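Local coordinates for folylpolyglutamate synthase/dihydrofolate synthase (Thermotoga maritima, PDB 1O5Z), which probably catalyses the ATP-dependent addition of L-glutamate to 7,8-dihydropteroate and to tetrahydrofolyl-polyglutamates, using magnesium, at residues Leu16-Tyr21 with Glu106-Ile111; Glu113-Ile118 with Val136-Phe141. All blocks are in the same frame, centred on the assembly; numbering follows the deposited sequence.

Overall arrangement
From the N terminus, helix 12-23 comes first, followed by helix 36-44 and then strands 53-58, 81-84, 96-98 and 101-102 of the eight-stranded mixed sheet, with helix 63-77 among them. Helix 105-122 then returns to helix 12-23, and contact 1 closes a loop of 84 residues. Contact 2 opens only afterwards, where the same helix meets helix 132-146 over a 17-residue connection, so the two closures run in series, neither nested nor crossed. Their centres lie about 10 Å apart, and they touch: Ile111 CG2 is 3.8 Å from Met139 CA. Helix 105-122 thus links the N-terminal helix to helix 132-146, which packs beside strand 81-84 of the sheet.

Contact 1. Residues Leu16-Tyr21 with Glu106-Ile111; sequences LEVLRY and EDVVKI
Arg20 N donates to Leu16 O over 2.8 Å, a bond of the helical turn that carries Val18, the residue facing Val108 and Val109. The interface itself is apolar and small, 126 Å² summed over both sides, and is made by the Val18 methyls, meeting a methyl of Val108 and the CA and CG2 of Val109. Val18 divides its two branches between two partners. With CG1 anti to the backbone N (chi1 168°), that methyl goes to Val108, where CG1 meets CG1 at 4.0 Å and the side chains slant across one another. The other branch faces Val109: Val18 CG2 lies 4.2 Å from Val109 CA and 4.3 Å from Val109 CG2, so backbone as well as side chain forms the surface it rests on. The CA atoms of Val18 and Val109 are 6.7 Å apart, a close approach that short branched side chains permit. In fold terms, an N-terminal helix preceding the central sheet is laid on a helix of the P-loop-type middle domain of the Mur ligase family. Tyr15 extends the interface, touching both Val108 and Val109, while Tyr112 continues it from the other helix by touching Val18. Elsewhere on helix 12-23, Leu16 packs on Glu438 and Leu19 on Phe92 and Leu442, bringing in the C-terminal tail. On its exposed surface a salt bridge joins Arg20 NH1 to Glu17 OE1 at 3.0 Å.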
loop_
_atom_site.group_PDB
_atom_site.type_symbol
_atom_site.label_atom_id
_atom_site.label_comp_id
_atom_site.label_asym_id
_atom_site.label_seq_id
_atom_site.Cartn_x
_atom_site.Cartn_y
_atom_site.Cartn_z
ATOM N N LEU A 16 3.394 18.027 -13.764
ATOM C CA LEU A 16 4.714 17.385 -13.917
ATOM C C LEU A 16 5.840 18.167 -13.228
ATOM O O LEU A 16 6.705 17.581 -12.554
ATOM C CB LEU A 16 5.037 17.182 -15.371
ATOM C CG LEU A 16 4.150 16.190 -16.107
ATOM C CD1 LEU A 16 4.755 16.027 -17.515
ATOM C CD2 LEU A 16 4.002 14.835 -15.404
ATOM N N GLU A 17 5.781 19.484 -13.346
ATOM C CA GLU A 17 6.768 20.386 -12.719
ATOM C C GLU A 17 6.682 20.347 -11.187
ATOM O O GLU A 17 7.693 20.425 -10.486
ATOM C CB GLU A 17 6.530 21.819 -13.252
ATOM C CG GLU A 17 7.749 22.654 -13.630
ATOM C CD GLU A 17 8.777 21.940 -14.512
ATOM O OE1 GLU A 17 8.722 22.034 -15.792
ATOM O OE2 GLU A 17 9.690 21.323 -13.893
ATOM N N VAL A 18 5.474 20.200 -10.652
ATOM C CA VAL A 18 5.330 19.904 -9.226
ATOM C C VAL A 18 6.071 18.628 -8.871
ATOM O O VAL A 18 6.725 18.562 -7.832
ATOM C CB VAL A 18 3.862 19.693 -8.780
ATOM C CG1 VAL A 18 3.823 19.124 -7.393
ATOM C CG2 VAL A 18 3.106 20.984 -8.814
ATOM N N LEU A 19 5.916 17.588 -9.690
ATOM C CA LEU A 19 6.551 16.286 -9.385
ATOM C C LEU A 19 8.062 16.381 -9.520
ATOM O O LEU A 19 8.783 15.788 -8.754
ATOM C CB LEU A 19 6.007 15.156 -10.262
ATOM C CG LEU A 19 4.540 14.774 -10.154
ATOM C CD1 LEU A 19 4.264 13.557 -11.043
ATOM C CD2 LEU A 19 4.165 14.536 -8.736
ATOM N N ARG A 20 8.542 17.161 -10.478
ATOM C CA ARG A 20 9.976 17.443 -10.506
ATOM C C ARG A 20 10.482 18.083 -9.198
ATOM O O ARG A 20 11.519 17.682 -8.696
ATOM C CB ARG A 20 10.335 18.268 -11.724
ATOM C CG ARG A 20 10.046 17.495 -13.002
ATOM C CD ARG A 20 10.652 18.104 -14.232
ATOM N NE ARG A 20 10.117 17.515 -15.462
ATOM C CZ ARG A 20 9.083 17.986 -16.154
ATOM N NH1 ARG A 20 8.444 19.069 -15.768
ATOM N NH2 ARG A 20 8.686 17.371 -17.264
ATOM N N TYR A 21 9.750 19.057 -8.653
ATOM C CA TYR A 21 10.132 19.699 -7.390
ATOM C C TYR A 21 10.098 18.625 -6.294
ATOM O O TYR A 21 11.036 18.492 -5.528
ATOM C CB TYR A 21 9.249 20.957 -7.031
ATOM C CG TYR A 21 9.308 21.348 -5.536
ATOM C CD1 TYR A 21 8.538 20.648 -4.582
ATOM C CD2 TYR A 21 10.176 22.365 -5.070
ATOM C CE1 TYR A 21 8.623 20.923 -3.220
ATOM C CE2 TYR A 21 10.256 22.687 -3.686
ATOM C CZ TYR A 21 9.469 21.946 -2.755
ATOM O OH TYR A 21 9.517 22.194 -1.367
ATOM N N GLU A 106 -4.826 18.742 -11.418
ATOM C CA GLU A 106 -5.195 20.135 -11.165
ATOM C C GLU A 106 -5.181 20.460 -9.644
ATOM O O GLU A 106 -4.654 21.466 -9.218
ATOM C CB GLU A 106 -6.569 20.455 -11.792
ATOM C CG GLU A 106 -6.940 21.912 -11.585
ATOM C CD GLU A 106 -8.427 22.271 -11.812
ATOM O OE1 GLU A 106 -8.679 23.366 -12.441
ATOM O OE2 GLU A 106 -9.309 21.485 -11.324
ATOM N N ASP A 107 -5.731 19.592 -8.830
ATOM C CA ASP A 107 -5.684 19.827 -7.418
ATOM C C ASP A 107 -4.313 19.662 -6.795
ATOM O O ASP A 107 -3.993 20.340 -5.812
ATOM C CB ASP A 107 -6.680 18.930 -6.704
ATOM C CG ASP A 107 -8.113 19.473 -6.804
ATOM O OD1 ASP A 107 -8.301 20.657 -7.207
ATOM O OD2 ASP A 107 -9.104 18.774 -6.491
ATOM N N VAL A 108 -3.512 18.750 -7.316
ATOM C CA VAL A 108 -2.173 18.606 -6.822
ATOM C C VAL A 108 -1.463 19.954 -7.066
ATOM O O VAL A 108 -0.804 20.506 -6.184
ATOM C CB VAL A 108 -1.431 17.492 -7.548
ATOM C CG1 VAL A 108 0.120 17.657 -7.351
ATOM C CG2 VAL A 108 -1.946 16.100 -7.121
ATOM N N VAL A 109 -1.628 20.472 -8.271
ATOM C CA VAL A 109 -1.055 21.765 -8.638
ATOM C C VAL A 109 -1.571 22.861 -7.689
ATOM O O VAL A 109 -0.788 23.642 -7.163
ATOM C CB VAL A 109 -1.351 22.081 -10.115
ATOM C CG1 VAL A 109 -0.988 23.525 -10.480
ATOM C CG2 VAL A 109 -0.581 21.184 -10.985
ATOM N N LYS A 110 -2.876 22.869 -7.436
ATOM C CA LYS A 110 -3.490 23.857 -6.538
ATOM C C LYS A 110 -2.944 23.807 -5.122
ATOM O O LYS A 110 -2.562 24.831 -4.571
ATOM C CB LYS A 110 -5.021 23.702 -6.497
ATOM C CG LYS A 110 -5.777 24.374 -7.703
ATOM C CD LYS A 110 -7.264 23.903 -7.731
ATOM C CE LYS A 110 -8.226 24.972 -8.292
ATOM N NZ LYS A 110 -9.408 25.239 -7.341
ATOM N N ILE A 111 -2.944 22.632 -4.515
ATOM C CA ILE A 111 -2.385 22.502 -3.194
ATOM C C ILE A 111 -0.907 22.870 -3.189
ATOM O O ILE A 111 -0.451 23.562 -2.287
ATOM C CB ILE A 111 -2.624 21.115 -2.581
ATOM C CG1 ILE A 111 -3.996 21.069 -1.876
ATOM C CG2 ILE A 111 -1.604 20.793 -1.459
ATOM C CD1 ILE A 111 -4.957 20.502 -2.696
#

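Contact 2. Residues Glu113-Ile118 with Val136-Phe141; sequences ETMEPI and VTAMAF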
loop_
_atom_site.group_PDB
_atom_site.type_symbol
_atom_site.label_atom_id
_atom_site.label_comp_id
_atom_site.label_asym_id
_atom_site.label_seq_id
_atom_site.Cartn_x
_atom_site.Cartn_y
_atom_site.Cartn_z
ATOM N N GLU A 113 0.588 25.106 -5.113
ATOM C CA GLU A 113 0.690 26.541 -5.206
ATOM C C GLU A 113 0.349 27.260 -3.906
ATOM O O GLU A 113 1.022 28.211 -3.523
ATOM C CB GLU A 113 -0.146 27.011 -6.359
ATOM C CG GLU A 113 0.628 26.735 -7.620
ATOM C CD GLU A 113 -0.129 27.070 -8.890
ATOM O OE1 GLU A 113 -1.363 27.414 -8.816
ATOM O OE2 GLU A 113 0.541 26.974 -9.970
ATOM N N THR A 114 -0.648 26.756 -3.195
ATOM C CA THR A 114 -0.881 27.150 -1.791
ATOM C C THR A 114 0.325 27.019 -0.846
ATOM O O THR A 114 0.613 27.957 -0.102
ATOM C CB THR A 114 -2.043 26.360 -1.245
ATOM O OG1 THR A 114 -3.154 26.606 -2.106
ATOM C CG2 THR A 114 -2.492 26.894 0.104
ATOM N N MET A 115 1.031 25.898 -0.905
ATOM C CA MET A 115 2.176 25.624 -0.016
ATOM C C MET A 115 3.486 26.268 -0.466
ATOM O O MET A 115 4.361 26.501 0.353
ATOM C CB MET A 115 2.411 24.120 0.053
ATOM C CG MET A 115 1.242 23.374 0.586
ATOM S SD MET A 115 1.419 21.593 0.364
ATOM C CE MET A 115 2.883 21.337 1.347
ATOM N N GLU A 116 3.594 26.552 -1.760
ATOM C CA GLU A 116 4.812 27.044 -2.392
ATOM C C GLU A 116 5.547 28.148 -1.612
ATOM O O GLU A 116 6.734 27.995 -1.357
ATOM C CB GLU A 116 4.549 27.449 -3.847
ATOM C CG GLU A 116 5.719 28.138 -4.574
ATOM C CD GLU A 116 5.497 28.297 -6.098
ATOM O OE1 GLU A 116 4.447 28.873 -6.527
ATOM O OE2 GLU A 116 6.374 27.876 -6.905
ATOM N N PRO A 117 4.908 29.259 -1.236
ATOM C CA PRO A 117 5.641 30.277 -0.502
ATOM C C PRO A 117 6.129 29.747 0.818
ATOM O O PRO A 117 7.217 30.077 1.203
ATOM C CB PRO A 117 4.638 31.408 -0.310
ATOM C CG PRO A 117 3.359 30.807 -0.574
ATOM C CD PRO A 117 3.518 29.657 -1.494
ATOM N N ILE A 118 5.350 28.899 1.474
ATOM C CA ILE A 118 5.779 28.319 2.755
ATOM C C ILE A 118 6.937 27.411 2.560
ATOM O O ILE A 118 7.925 27.543 3.257
ATOM C CB ILE A 118 4.632 27.624 3.492
ATOM C CG1 ILE A 118 3.737 28.711 4.114
ATOM C CG2 ILE A 118 5.170 26.705 4.628
ATOM C CD1 ILE A 118 2.324 28.251 4.325
ATOM N N VAL A 136 4.553 15.723 0.797
ATOM C CA VAL A 136 3.404 15.021 0.251
ATOM C C VAL A 136 2.344 14.811 1.347
ATOM O O VAL A 136 1.135 14.955 1.132
ATOM C CB VAL A 136 3.819 13.683 -0.387
ATOM C CG1 VAL A 136 2.570 12.933 -0.914
ATOM C CG2 VAL A 136 4.771 13.928 -1.476
ATOM N N THR A 137 2.807 14.460 2.530
ATOM C CA THR A 137 1.900 14.243 3.637
ATOM C C THR A 137 1.159 15.510 3.980
ATOM O O THR A 137 -0.030 15.486 4.232
ATOM C CB THR A 137 2.678 13.714 4.866
ATOM O OG1 THR A 137 3.300 12.470 4.526
ATOM C CG2 THR A 137 1.725 13.395 6.009
ATOM N N ALA A 138 1.873 16.621 4.017
ATOM C CA ALA A 138 1.258 17.901 4.321
ATOM C C ALA A 138 0.273 18.297 3.213
ATOM O O ALA A 138 -0.786 18.919 3.478
ATOM C CB ALA A 138 2.339 18.949 4.515
ATOM N N MET A 139 0.648 17.973 1.971
ATOM C CA MET A 139 -0.251 18.148 0.852
ATOM C C MET A 139 -1.552 17.391 1.060
ATOM O O MET A 139 -2.612 17.925 0.860
ATOM C CB MET A 139 0.377 17.624 -0.409
ATOM C CG MET A 139 1.460 18.505 -1.007
ATOM S SD MET A 139 2.045 17.836 -2.628
ATOM C CE MET A 139 0.455 17.250 -3.330
ATOM N N ALA A 140 -1.466 16.119 1.450
ATOM C CA ALA A 140 -2.659 15.359 1.733
ATOM C C ALA A 140 -3.460 16.005 2.830
ATOM O O ALA A 140 -4.634 16.213 2.675
ATOM C CB ALA A 140 -2.296 13.969 2.096
ATOM N N PHE A 141 -2.818 16.345 3.943
ATOM C CA PHE A 141 -3.528 16.961 5.072
ATOM C C PHE A 141 -4.245 18.228 4.680
ATOM O O PHE A 141 -5.367 18.473 5.092
ATOM C CB PHE A 141 -2.590 17.290 6.217
ATOM C CG PHE A 141 -2.208 16.119 7.060
ATOM C CD1 PHE A 141 -0.883 15.927 7.420
ATOM C CD2 PHE A 141 -3.170 15.247 7.570
ATOM C CE1 PHE A 141 -0.486 14.815 8.225
ATOM C CE2 PHE A 141 -2.789 14.181 8.388
ATOM C CZ PHE A 141 -1.431 13.974 8.720
#
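Met115 meets Met139 and Ala138, one residue after Thr114, where Thr114 OG1 is hydrogen-bonded to Lys110 O, one turn back in the same helix. Within 113-118, Met115 alone touches 136-141. Its first torsion places CG beside the backbone N (chi1 -60°), and the chain then runs extended until a bend at chi3 (62°) turns the methyl. SD sits tightly on the Met139 side chain, 3.4 Å from Met139 CG, with the two methionine chains crossing at about a right angle. Met115 CE reaches further, to 3.9 Å from Met139 CG and 4.0 Å from Ala138 CB. An alanine in place of Met115 would lose SD and CE and is likely to open a gap beside Met139 CG and the Ala138 methyl. The helix is kinked at Pro117, whose ring nitrogen has no hydrogen to donate; Ile118 N likewise makes no bond to the turn before. Ile118 leans on Leu41 of helix 36-44, which Ala138 also touches. Beyond helix 132-146, Tyr84 of strand 81-84 packs on Val136 and Ala140, a helix-on-sheet arrangement consistent with the layered alpha/beta fold of the Mur ligase middle domain.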